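PDB 5L6G: xylooligosaccharide oxidase from Myceliophthora thermophila, which oxidises the C1 hydroxyl of xylooligosaccharides and related sugars to lactones, using a bicovalently bound FAD and passing the electrons to oxygen to give hydrogen peroxide. Local coordinates for residues Val85-Lys90 with Thr483-Tyr488; Ala75-Ala80 with Asp187-Asn192; Arg475-Leu480 with Gln490-Ala495. All blocks are in the same frame, centred on the assembly; numbering follows the deposited sequence.

Interaction 1: Val85-Lys90 with Thr483-Tyr488; sequences VKANPK and TELFYY. With FAD (flavin-adenine dinucleotide), chain D.
Three hydrogen bonds tie A87, K86 and N88 to carbonyl oxygens of 483-488. The backbone bond from A87 N to L485 O measures 2.9 Å and is nearly straight (165° at the hydrogen). K86 makes the second with its side chain: a bend at chi2 (-59°) folds the chain over the turn, and the extended remainder runs past L485 O and obliquely across CB of Y487, so that NZ lies 2.8 Å from E484 O, well above that carbonyl's plane. A flexible lysine suits this partly exposed margin of the contact, where apolar methylenes cover the turn and the charged end settles on a peptide oxygen. The third bond comes from the amide of N88: ND2 reaches Y487 O at 3.0 Å, with the acceptor in the amide plane although the donor stands well out of the carbonyl plane. H107 takes OD1 of N88, so both ends of the amide are engaged and its rotation is fixed.

Strand 87-90 is an edge strand of a four-stranded mixed sheet in the PCMH-type FAD-binding domain, and what meets it is a type I turn, E484 to Y487, rather than another strand. D481 holds the turn by accepting L485 N and F486 N.

Weaker contacts fill in between. A87 O receives the CA-H of F486, with F486 CA 3.3 Å away, and also lies at the edge of the F486 ring, near its plane, 3.2 Å from CD1. The small side chain of A87 lets the turn come this close, its CB resting 4.5 Å from L485 CG.

The cofactor meets the far end of the strand. FAD O2B donates to P89 O at 2.6 Å, and the P89 ring, rigid and apolar, packs over a face of the adenine, its CG 3.3 Å from FAD C4A.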
loop_
_atom_site.group_PDB
_atom_site.type_symbol
_atom_site.label_atom_id
_atom_site.label_comp_id
_atom_site.label_asym_id
_atom_site.label_seq_id
_atom_site.Cartn_x
_atom_site.Cartn_y
_atom_site.Cartn_z
ATOM N N VAL A 85 13.516 -8.116 22.878
ATOM C CA VAL A 85 13.197 -8.654 21.579
ATOM C C VAL A 85 12.565 -7.508 20.791
ATOM O O VAL A 85 12.119 -6.512 21.358
ATOM C CB VAL A 85 12.261 -9.900 21.642
ATOM C CG1 VAL A 85 12.936 -11.061 22.397
ATOM C CG2 VAL A 85 10.915 -9.573 22.281
ATOM N N LYS A 86 12.584 -7.634 19.479
ATOM C CA LYS A 86 11.986 -6.645 18.612
ATOM C C LYS A 86 10.489 -6.898 18.585
ATOM O O LYS A 86 10.046 -8.002 18.921
ATOM C CB LYS A 86 12.579 -6.746 17.215
ATOM C CG LYS A 86 14.079 -6.540 17.171
ATOM C CD LYS A 86 14.498 -5.190 17.717
ATOM C CE LYS A 86 16.000 -4.987 17.539
ATOM N NZ LYS A 86 16.468 -3.646 17.993
ATOM N N ALA A 87 9.711 -5.873 18.223
ATOM C CA ALA A 87 8.265 -5.996 18.169
ATOM C C ALA A 87 7.752 -5.320 16.933
ATOM O O ALA A 87 8.249 -4.252 16.571
ATOM C CB ALA A 87 7.633 -5.360 19.399
ATOM N N ASN A 88 6.771 -5.929 16.264
ATOM C CA ASN A 88 6.125 -5.281 15.127
ATOM C C ASN A 88 4.635 -5.476 15.178
ATOM O O ASN A 88 4.189 -6.561 15.488
ATOM C CB ASN A 88 6.646 -5.868 13.803
ATOM C CG ASN A 88 8.138 -5.956 13.772
ATOM O OD1 ASN A 88 8.721 -6.960 14.209
ATOM N ND2 ASN A 88 8.783 -4.883 13.333
ATOM N N PRO A 89 3.863 -4.444 14.821
ATOM C CA PRO A 89 2.438 -4.613 14.660
ATOM C C PRO A 89 2.106 -5.327 13.365
ATOM O O PRO A 89 2.788 -5.140 12.360
ATOM C CB PRO A 89 1.921 -3.180 14.613
ATOM C CG PRO A 89 3.041 -2.412 14.044
ATOM C CD PRO A 89 4.290 -3.074 14.510
ATOM N N LYS A 90 1.070 -6.156 13.413
ATOM C CA LYS A 90 0.508 -6.813 12.235
ATOM C C LYS A 90 -0.960 -6.451 12.191
ATOM O O LYS A 90 -1.734 -6.782 13.122
ATOM C CB LYS A 90 0.683 -8.311 12.322
ATOM C CG LYS A 90 0.269 -9.065 11.067
ATOM C CD LYS A 90 0.555 -10.556 11.266
ATOM C CE LYS A 90 -0.231 -11.402 10.304
ATOM N NZ LYS A 90 -1.076 -12.341 11.026
ATOM N N THR A 483 16.398 2.788 20.142
ATOM C CA THR A 483 16.856 1.403 20.290
ATOM C C THR A 483 16.340 0.508 19.155
ATOM O O THR A 483 16.678 -0.667 19.097
ATOM C CB THR A 483 16.453 0.782 21.648
ATOM O OG1 THR A 483 15.053 0.493 21.652
ATOM C CG2 THR A 483 16.787 1.708 22.802
ATOM N N GLU A 484 15.530 1.058 18.250
ATOM C CA GLU A 484 14.981 0.299 17.137
ATOM C C GLU A 484 14.199 -0.910 17.609
ATOM O O GLU A 484 14.352 -2.027 17.096
ATOM C CB GLU A 484 16.062 -0.131 16.147
ATOM C CG GLU A 484 16.884 1.025 15.599
ATOM C CD GLU A 484 17.781 0.581 14.477
ATOM O OE1 GLU A 484 17.258 0.229 13.414
ATOM O OE2 GLU A 484 18.998 0.555 14.673
ATOM N N LEU A 485 13.354 -0.684 18.599
ATOM C CA LEU A 485 12.448 -1.725 19.039
ATOM C C LEU A 485 11.596 -2.252 17.892
ATOM O O LEU A 485 11.325 -3.455 17.816
ATOM C CB LEU A 485 11.533 -1.219 20.156
ATOM C CG LEU A 485 10.615 -2.297 20.727
ATOM C CD1 LEU A 485 11.435 -3.303 21.506
ATOM C CD2 LEU A 485 9.557 -1.699 21.629
ATOM N N PHE A 486 11.174 -1.353 17.009
ATOM C CA PHE A 486 10.297 -1.720 15.893
ATOM C C PHE A 486 11.049 -2.115 14.625
ATOM O O PHE A 486 10.530 -1.985 13.526
ATOM C CB PHE A 486 9.327 -0.573 15.617
ATOM C CG PHE A 486 8.481 -0.218 16.806
ATOM C CD1 PHE A 486 7.634 -1.165 17.371
ATOM C CD2 PHE A 486 8.525 1.044 17.358
ATOM C CE1 PHE A 486 6.831 -0.854 18.468
ATOM C CE2 PHE A 486 7.739 1.363 18.454
ATOM C CZ PHE A 486 6.891 0.417 19.009
ATOM N N TYR A 487 12.244 -2.659 14.809
ATOM C CA TYR A 487 13.129 -3.021 13.725
ATOM C C TYR A 487 12.489 -4.031 12.800
ATOM O O TYR A 487 11.805 -4.943 13.236
ATOM C CB TYR A 487 14.440 -3.612 14.290
ATOM C CG TYR A 487 15.300 -4.203 13.208
ATOM C CD1 TYR A 487 16.121 -3.395 12.449
ATOM C CD2 TYR A 487 15.219 -5.561 12.881
ATOM C CE1 TYR A 487 16.892 -3.915 11.432
ATOM C CE2 TYR A 487 15.989 -6.094 11.864
ATOM C CZ TYR A 487 16.810 -5.260 11.126
ATOM O OH TYR A 487 17.579 -5.751 10.093
ATOM N N TYR A 488 12.713 -3.833 11.509
ATOM C CA TYR A 488 12.564 -4.872 10.521
ATOM C C TYR A 488 13.635 -4.589 9.475
ATOM O O TYR A 488 14.242 -3.530 9.519
ATOM C CB TYR A 488 11.161 -4.948 9.943
ATOM C CG TYR A 488 10.630 -3.703 9.281
ATOM C CD1 TYR A 488 10.029 -2.696 10.027
ATOM C CD2 TYR A 488 10.663 -3.571 7.918
ATOM C CE1 TYR A 488 9.478 -1.568 9.415
ATOM C CE2 TYR A 488 10.130 -2.448 7.299
ATOM C CZ TYR A 488 9.547 -1.448 8.053
ATOM O OH TYR A 488 8.994 -0.357 7.395
HETATM P PA FAD D . 0.916 -5.712 7.604
HETATM O O1A FAD D . 0.073 -6.059 8.809
HETATM O O2A FAD D . 1.756 -6.810 7.034
HETATM O O5B FAD D . 1.731 -4.395 7.875
HETATM C C5B FAD D . 2.596 -3.784 6.913
HETATM C C4B FAD D . 3.595 -2.893 7.617
HETATM O O4B FAD D . 2.896 -1.878 8.341
HETATM C C3B FAD D . 4.437 -3.644 8.636
HETATM O O3B FAD D . 5.708 -3.036 8.729
HETATM C C2B FAD D . 3.691 -3.426 9.927
HETATM O O2B FAD D . 4.493 -3.605 11.088
HETATM C C1B FAD D . 3.184 -2.014 9.737
HETATM N N9A FAD D . 1.974 -1.792 10.532
HETATM C C8A FAD D . 0.833 -2.475 10.515
HETATM N N7A FAD D . -0.044 -1.971 11.415
HETATM C C5A FAD D . 0.580 -0.940 11.986
HETATM C C6A FAD D . 0.235 0.010 13.041
HETATM N N6A FAD D . -0.995 -0.094 13.580
HETATM N N1A FAD D . 1.171 0.913 13.398
HETATM C C2A FAD D . 2.376 0.996 12.827
HETATM N N3A FAD D . 2.762 0.140 11.835
HETATM C C4A FAD D . 1.899 -0.822 11.407
HETATM N N1 FAD D . -1.557 -1.303 -1.831
HETATM C C2 FAD D . -2.005 -0.188 -2.490
HETATM O O2 FAD D . -1.400 0.908 -2.321
HETATM N N3 FAD D . -3.102 -0.244 -3.285
HETATM C C4 FAD D . -3.815 -1.382 -3.466
HETATM O O4 FAD D . -4.838 -1.451 -4.204
HETATM C C4X FAD D . -3.388 -2.628 -2.794
HETATM N N5 FAD D . -4.042 -3.819 -2.922
HETATM C C5X FAD D . -3.648 -4.971 -2.261
HETATM C C6 FAD D . -4.343 -6.182 -2.376
HETATM C C7 FAD D . -3.884 -7.322 -1.696
HETATM C C7M FAD D . -4.650 -8.611 -1.865
HETATM C C8 FAD D . -2.681 -7.257 -0.796
HETATM C C8M FAD D . -2.206 -8.460 0.012
HETATM C C9 FAD D . -2.017 -6.040 -0.688
HETATM C C9A FAD D . -2.438 -4.898 -1.394
HETATM N N10 FAD D . -1.754 -3.656 -1.307
HETATM C C10 FAD D . -2.180 -2.502 -1.969
HETATM C "C1'" FAD D . -0.557 -3.491 -0.491
HETATM C "C2'" FAD D . -0.868 -3.016 0.893
HETATM O "O2'" FAD D . -1.129 -1.613 0.811
HETATM C "C3'" FAD D . 0.396 -3.232 1.707
HETATM O "O3'" FAD D . 0.793 -4.608 1.687
HETATM C "C4'" FAD D . 0.124 -2.789 3.147
HETATM O "O4'" FAD D . 1.348 -2.307 3.721
HETATM C "C5'" FAD D . -0.458 -3.940 3.928
HETATM O "O5'" FAD D . -1.049 -3.449 5.133
HETATM P P FAD D . -1.406 -4.510 6.246
HETATM O O1P FAD D . -1.824 -3.835 7.514
HETATM O O2P FAD D . -2.333 -5.541 5.685
HETATM O O3P FAD D . -0.022 -5.308 6.364
#

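Interaction 2: Ala75-Ala80 with Asp187-Asn192. With NAG (2-acetamido-2-deoxy-beta-D-glucopyranose), chain C.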
loop_
_atom_site.group_PDB
_atom_site.type_symbol
_atom_site.label_atom_id
_atom_site.label_comp_id
_atom_site.label_asym_id
_atom_site.label_seq_id
_atom_site.Cartn_x
_atom_site.Cartn_y
_atom_site.Cartn_z
ATOM N N ALA A 75 1.378 -2.585 26.896
ATOM C CA ALA A 75 1.973 -3.603 27.731
ATOM C C ALA A 75 2.852 -4.546 26.912
ATOM O O ALA A 75 3.928 -4.950 27.379
ATOM C CB ALA A 75 0.903 -4.385 28.469
ATOM N N ALA A 76 2.377 -4.919 25.724
ATOM C CA ALA A 76 3.142 -5.777 24.818
ATOM C C ALA A 76 4.435 -5.094 24.410
ATOM O O ALA A 76 5.513 -5.695 24.471
ATOM C CB ALA A 76 2.336 -6.139 23.580
ATOM N N VAL A 77 4.335 -3.833 24.018
ATOM C CA VAL A 77 5.519 -3.077 23.626
ATOM C C VAL A 77 6.546 -3.029 24.762
ATOM O O VAL A 77 7.744 -3.288 24.551
ATOM C CB VAL A 77 5.148 -1.660 23.200
ATOM C CG1 VAL A 77 6.385 -0.761 23.130
ATOM C CG2 VAL A 77 4.440 -1.705 21.852
ATOM N N LEU A 78 6.077 -2.726 25.970
ATOM C CA LEU A 78 6.968 -2.638 27.106
ATOM C C LEU A 78 7.660 -3.963 27.385
ATOM O O LEU A 78 8.843 -3.984 27.770
ATOM C CB LEU A 78 6.197 -2.209 28.337
ATOM C CG LEU A 78 5.837 -0.736 28.339
ATOM C CD1 LEU A 78 4.651 -0.480 29.272
ATOM C CD2 LEU A 78 7.052 0.084 28.776
ATOM N N CYS A 79 6.923 -5.053 27.179
ATOM C CA CYS A 79 7.462 -6.388 27.411
ATOM C C CYS A 79 8.626 -6.680 26.467
ATOM O O CYS A 79 9.675 -7.159 26.896
ATOM C CB CYS A 79 6.372 -7.450 27.294
ATOM S SG CYS A 79 5.555 -7.714 28.874
ATOM N N ALA A 80 8.427 -6.369 25.192
ATOM C CA ALA A 80 9.480 -6.487 24.196
ATOM C C ALA A 80 10.689 -5.680 24.596
ATOM O O ALA A 80 11.806 -6.163 24.500
ATOM C CB ALA A 80 8.995 -6.033 22.843
ATOM N N ASP A 187 -3.603 7.827 17.455
ATOM C CA ASP A 187 -3.047 7.564 18.769
ATOM C C ASP A 187 -1.963 6.521 18.603
ATOM O O ASP A 187 -2.169 5.514 17.923
ATOM C CB ASP A 187 -4.111 7.056 19.722
ATOM C CG ASP A 187 -5.235 8.055 19.942
ATOM O OD1 ASP A 187 -5.020 9.277 19.784
ATOM O OD2 ASP A 187 -6.343 7.598 20.236
ATOM N N VAL A 188 -0.808 6.760 19.204
ATOM C CA VAL A 188 0.355 5.948 18.965
ATOM C C VAL A 188 0.980 5.496 20.265
ATOM O O VAL A 188 1.110 6.288 21.202
ATOM C CB VAL A 188 1.426 6.740 18.165
ATOM C CG1 VAL A 188 2.532 5.808 17.677
ATOM C CG2 VAL A 188 0.766 7.491 17.010
ATOM N N VAL A 189 1.348 4.225 20.305
ATOM C CA VAL A 189 2.137 3.657 21.398
ATOM C C VAL A 189 3.593 3.697 20.968
ATOM O O VAL A 189 3.973 3.047 19.990
ATOM C CB VAL A 189 1.743 2.194 21.670
ATOM C CG1 VAL A 189 2.578 1.594 22.800
ATOM C CG2 VAL A 189 0.257 2.135 22.005
ATOM N N LEU A 190 4.398 4.457 21.685
ATOM C CA LEU A 190 5.822 4.574 21.379
ATOM C C LEU A 190 6.629 3.409 21.948
ATOM O O LEU A 190 6.126 2.624 22.739
ATOM C CB LEU A 190 6.359 5.897 21.921
ATOM C CG LEU A 190 5.644 7.150 21.427
ATOM C CD1 LEU A 190 6.261 8.392 22.067
ATOM C CD2 LEU A 190 5.700 7.265 19.930
ATOM N N ALA A 191 7.901 3.338 21.546
ATOM C CA ALA A 191 8.773 2.239 21.896
ATOM C C ALA A 191 8.905 2.031 23.394
ATOM O O ALA A 191 9.101 0.905 23.829
ATOM C CB ALA A 191 10.154 2.441 21.271
ATOM N N ASN A 192 8.798 3.106 24.173
ATOM C CA ASN A 192 8.856 3.006 25.636
ATOM C C ASN A 192 7.487 2.930 26.320
ATOM O O ASN A 192 7.373 3.177 27.520
ATOM C CB ASN A 192 9.650 4.178 26.218
ATOM C CG ASN A 192 9.028 5.531 25.905
ATOM O OD1 ASN A 192 7.887 5.645 25.419
ATOM N ND2 ASN A 192 9.797 6.585 26.187
HETATM C C1 NAG C . 9.338 7.929 25.947
HETATM C C2 NAG C . 10.009 8.770 27.035
HETATM C C3 NAG C . 9.720 10.248 26.891
HETATM C C4 NAG C . 9.965 10.671 25.459
HETATM C C5 NAG C . 9.304 9.730 24.451
HETATM C C6 NAG C . 9.714 10.105 23.027
HETATM C C7 NAG C . 10.515 7.769 29.176
HETATM C C8 NAG C . 10.069 7.401 30.567
HETATM N N2 NAG C . 9.639 8.370 28.377
HETATM O O3 NAG C . 10.500 10.997 27.810
HETATM O O4 NAG C . 9.387 11.949 25.319
HETATM O O5 NAG C . 9.735 8.407 24.691
HETATM O O6 NAG C . 11.050 9.696 22.822
HETATM O O7 NAG C . 11.660 7.506 28.805
#
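V77 faces the end of strand 183-189 and the loop that follows it, and its short branched side chain serves both. At the root, V77 CB lies 4.2 Å from CG1 of V189. The branches then part. CG2 stays with V189, its carbon 3.9 Å from V189 CG1, the two valines passing alongside each other in opposite senses. CG1, set anti to the backbone N (chi1 166°), points instead at the loop backbone, where it comes within 3.4 Å of L190 O and 3.3 Å of A191 O. One methyl thus meets hydrocarbon while the other rests against two successive carbonyls. A beta-branched residue suits this place because its two methyls, fixed close to the helix backbone, can touch different partners at once.

One residue further along the helix, L78 reaches out from a more exposed position. Its CD2 ends 3.4 Å from N192 O, covering the backbone of the glycosylated asparagine. The side chain of N192 turns the other way, joined through ND2 to C1 of the N-acetylglucosamine, while its OD1 accepts from S194 N. The sugar's C6 packs near L190, 4.0 Å from CD1 of that leucine.

No hydrogen bond crosses between the segments. On another side of the helix C79 forms a disulfide with C30, and V189 also packs on V70, I73 and Q74. The arrangement is helix-on-sheet packing within the PCMH-type FAD-binding domain: helix 70-83 lies against the end of a strand of the antiparallel sheet, beside a surface N-glycosylation site.

Interaction 3: Arg475-Leu480 with Gln490-Ala495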
loop_
_atom_site.group_PDB
_atom_site.type_symbol
_atom_site.label_atom_id
_atom_site.label_comp_id
_atom_site.label_asym_id
_atom_site.label_seq_id
_atom_site.Cartn_x
_atom_site.Cartn_y
_atom_site.Cartn_z
ATOM N N ARG A 475 16.148 11.336 11.556
ATOM C CA ARG A 475 16.244 12.179 12.742
ATOM C C ARG A 475 15.104 11.901 13.707
ATOM O O ARG A 475 15.333 11.765 14.898
ATOM C CB ARG A 475 16.315 13.657 12.371
ATOM C CG ARG A 475 17.620 14.024 11.686
ATOM C CD ARG A 475 17.853 15.520 11.628
ATOM N NE ARG A 475 16.831 16.202 10.824
ATOM C CZ ARG A 475 16.859 16.347 9.502
ATOM N NH1 ARG A 475 17.856 15.848 8.776
ATOM N NH2 ARG A 475 15.872 17.004 8.899
ATOM N N ILE A 476 13.885 11.800 13.186
ATOM C CA ILE A 476 12.718 11.504 14.026
ATOM C C ILE A 476 12.841 10.095 14.597
ATOM O O ILE A 476 12.459 9.830 15.728
ATOM C CB ILE A 476 11.396 11.695 13.243
ATOM C CG1 ILE A 476 11.234 13.163 12.865
ATOM C CG2 ILE A 476 10.190 11.316 14.082
ATOM C CD1 ILE A 476 10.145 13.415 11.862
ATOM N N LYS A 477 13.410 9.182 13.823
ATOM C CA LYS A 477 13.594 7.816 14.308
ATOM C C LYS A 477 14.497 7.754 15.545
ATOM O O LYS A 477 14.200 7.053 16.502
ATOM C CB LYS A 477 14.146 6.941 13.187
ATOM C CG LYS A 477 14.433 5.498 13.560
ATOM C CD LYS A 477 13.181 4.696 13.884
ATOM C CE LYS A 477 13.582 3.267 14.245
ATOM N NZ LYS A 477 12.407 2.369 14.366
ATOM N N GLN A 478 15.599 8.480 15.514
ATOM C CA GLN A 478 16.491 8.539 16.673
ATOM C C GLN A 478 15.747 9.122 17.874
ATOM O O GLN A 478 15.948 8.687 19.008
ATOM C CB GLN A 478 17.741 9.347 16.313
ATOM C CG GLN A 478 18.810 9.393 17.377
ATOM C CD GLN A 478 18.517 10.401 18.469
ATOM O OE1 GLN A 478 17.767 11.361 18.269
ATOM N NE2 GLN A 478 19.080 10.169 19.646
ATOM N N GLN A 479 14.845 10.075 17.626
ATOM C CA GLN A 479 14.126 10.719 18.718
ATOM C C GLN A 479 13.066 9.838 19.332
ATOM O O GLN A 479 12.859 9.900 20.542
ATOM C CB GLN A 479 13.471 12.020 18.268
ATOM C CG GLN A 479 14.437 13.163 18.015
ATOM C CD GLN A 479 13.758 14.306 17.280
ATOM O OE1 GLN A 479 12.813 14.098 16.544
ATOM N NE2 GLN A 479 14.240 15.518 17.488
ATOM N N LEU A 480 12.376 9.047 18.507
ATOM C CA LEU A 480 11.227 8.279 18.974
ATOM C C LEU A 480 11.516 6.804 19.216
ATOM O O LEU A 480 10.874 6.196 20.067
ATOM C CB LEU A 480 10.042 8.428 18.014
ATOM C CG LEU A 480 9.445 9.840 17.900
ATOM C CD1 LEU A 480 8.244 9.833 16.962
ATOM C CD2 LEU A 480 9.029 10.396 19.245
ATOM N N GLN A 490 14.021 -3.598 6.521
ATOM C CA GLN A 490 14.014 -2.350 5.766
ATOM C C GLN A 490 13.514 -1.159 6.564
ATOM O O GLN A 490 13.033 -0.178 5.988
ATOM C CB GLN A 490 13.226 -2.524 4.471
ATOM C CG GLN A 490 13.859 -3.572 3.563
ATOM C CD GLN A 490 13.128 -3.742 2.254
ATOM O OE1 GLN A 490 11.946 -3.421 2.142
ATOM N NE2 GLN A 490 13.817 -4.275 1.257
ATOM N N ALA A 491 13.662 -1.220 7.886
ATOM C CA ALA A 491 13.313 -0.093 8.739
ATOM C C ALA A 491 14.289 1.063 8.550
ATOM O O ALA A 491 15.492 0.881 8.285
ATOM C CB ALA A 491 13.262 -0.479 10.203
ATOM N N VAL A 492 13.742 2.261 8.729
ATOM C CA VAL A 492 14.539 3.468 8.794
ATOM C C VAL A 492 15.564 3.340 9.920
ATOM O O VAL A 492 15.212 2.961 11.029
ATOM C CB VAL A 492 13.656 4.688 9.052
ATOM C CG1 VAL A 492 14.502 5.911 9.331
ATOM C CG2 VAL A 492 12.747 4.924 7.830
ATOM N N GLU A 493 16.804 3.688 9.628
ATOM C CA GLU A 493 17.869 3.706 10.632
ATOM C C GLU A 493 17.870 5.010 11.427
ATOM O O GLU A 493 17.821 6.088 10.838
ATOM C CB GLU A 493 19.227 3.624 9.958
ATOM C CG GLU A 493 19.543 2.304 9.317
ATOM C CD GLU A 493 20.891 2.340 8.637
ATOM O OE1 GLU A 493 21.914 2.382 9.365
ATOM O OE2 GLU A 493 20.921 2.338 7.389
ATOM N N PRO A 494 18.021 4.929 12.754
ATOM C CA PRO A 494 18.138 6.192 13.482
ATOM C C PRO A 494 19.312 7.003 12.942
ATOM O O PRO A 494 20.326 6.430 12.531
ATOM C CB PRO A 494 18.411 5.760 14.933
ATOM C CG PRO A 494 18.010 4.329 15.021
ATOM C CD PRO A 494 18.095 3.750 13.638
ATOM N N ALA A 495 19.157 8.319 12.911
ATOM C CA ALA A 495 20.267 9.194 12.597
ATOM C C ALA A 495 21.309 9.000 13.694
ATOM O O ALA A 495 20.964 8.731 14.851
ATOM C CB ALA A 495 19.814 10.649 12.534
#
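The ring of P494 presents one face to K477, whose CG stands over it 4.0 Å from P494 CG. The flat peptide leading into the proline is covered in the same way: K477 CG lies above P494 N at 3.7 Å. At the edge of the ring, P494 CB meets the helix backbone, 3.8 Å from CA of Q478. Proline suits this site, since its compact, rigid ring offers an apolar face to the lysine methylenes and needs no hydrogen bond for its nitrogen.

K477 carries much of the contact. Its CB rests 4.0 Å from CG1 of V492. Beyond it, CG is anti to the backbone N (chi1 178°), which sets it against the P494 nitrogen, and a bend at chi2 (67°) leads the chain along the loop, so that CE passes V492 O at 3.6 Å. The ammonium group then leaves the segment for a salt bridge with D481 and a hydrogen bond to N216 O. Lysine therefore does two jobs: its methylenes pack in a buried setting, and its charge is met at the far end.

Around P494 the helix takes hold of the next residue as well. Q478 sets CG 3.4 Å from A495 O, while its amide leads away from the loop. The methyl of A495 is small enough to sit close to the helix, 3.9 Å from R475 N, and it also touches the CG of R475. No hydrogen bond joins the two segments directly, but R474 of the same helix binds the carbonyls of E493 and P494.

This is a C-terminal tail folded back over helix 470-480, the last helix of the chain, in the berberine-bridge-enzyme-like region, where the extended, proline-containing chain packs along the helix side.

Interaction 1 touches both of the others and sits at the corner of a triangle, its centre about 10 Å from that of interaction 2 and about 12 Å from that of interaction 3; the latter two centres are about 16 Å apart. Helix 70-83 runs into strand 87-90, while 483-488 occupies the turn between the two segments of interaction 3. L485 packs on V77 and A191, and E484 meets P494. Along the chain, interaction 2 closes before interaction 3 opens, whereas interaction 1 alternates with each. Interaction 1 joins the C-terminal region to the FAD-binding domain near the adenine, while interaction 2 packs within that domain and interaction 3 within the C-terminal region.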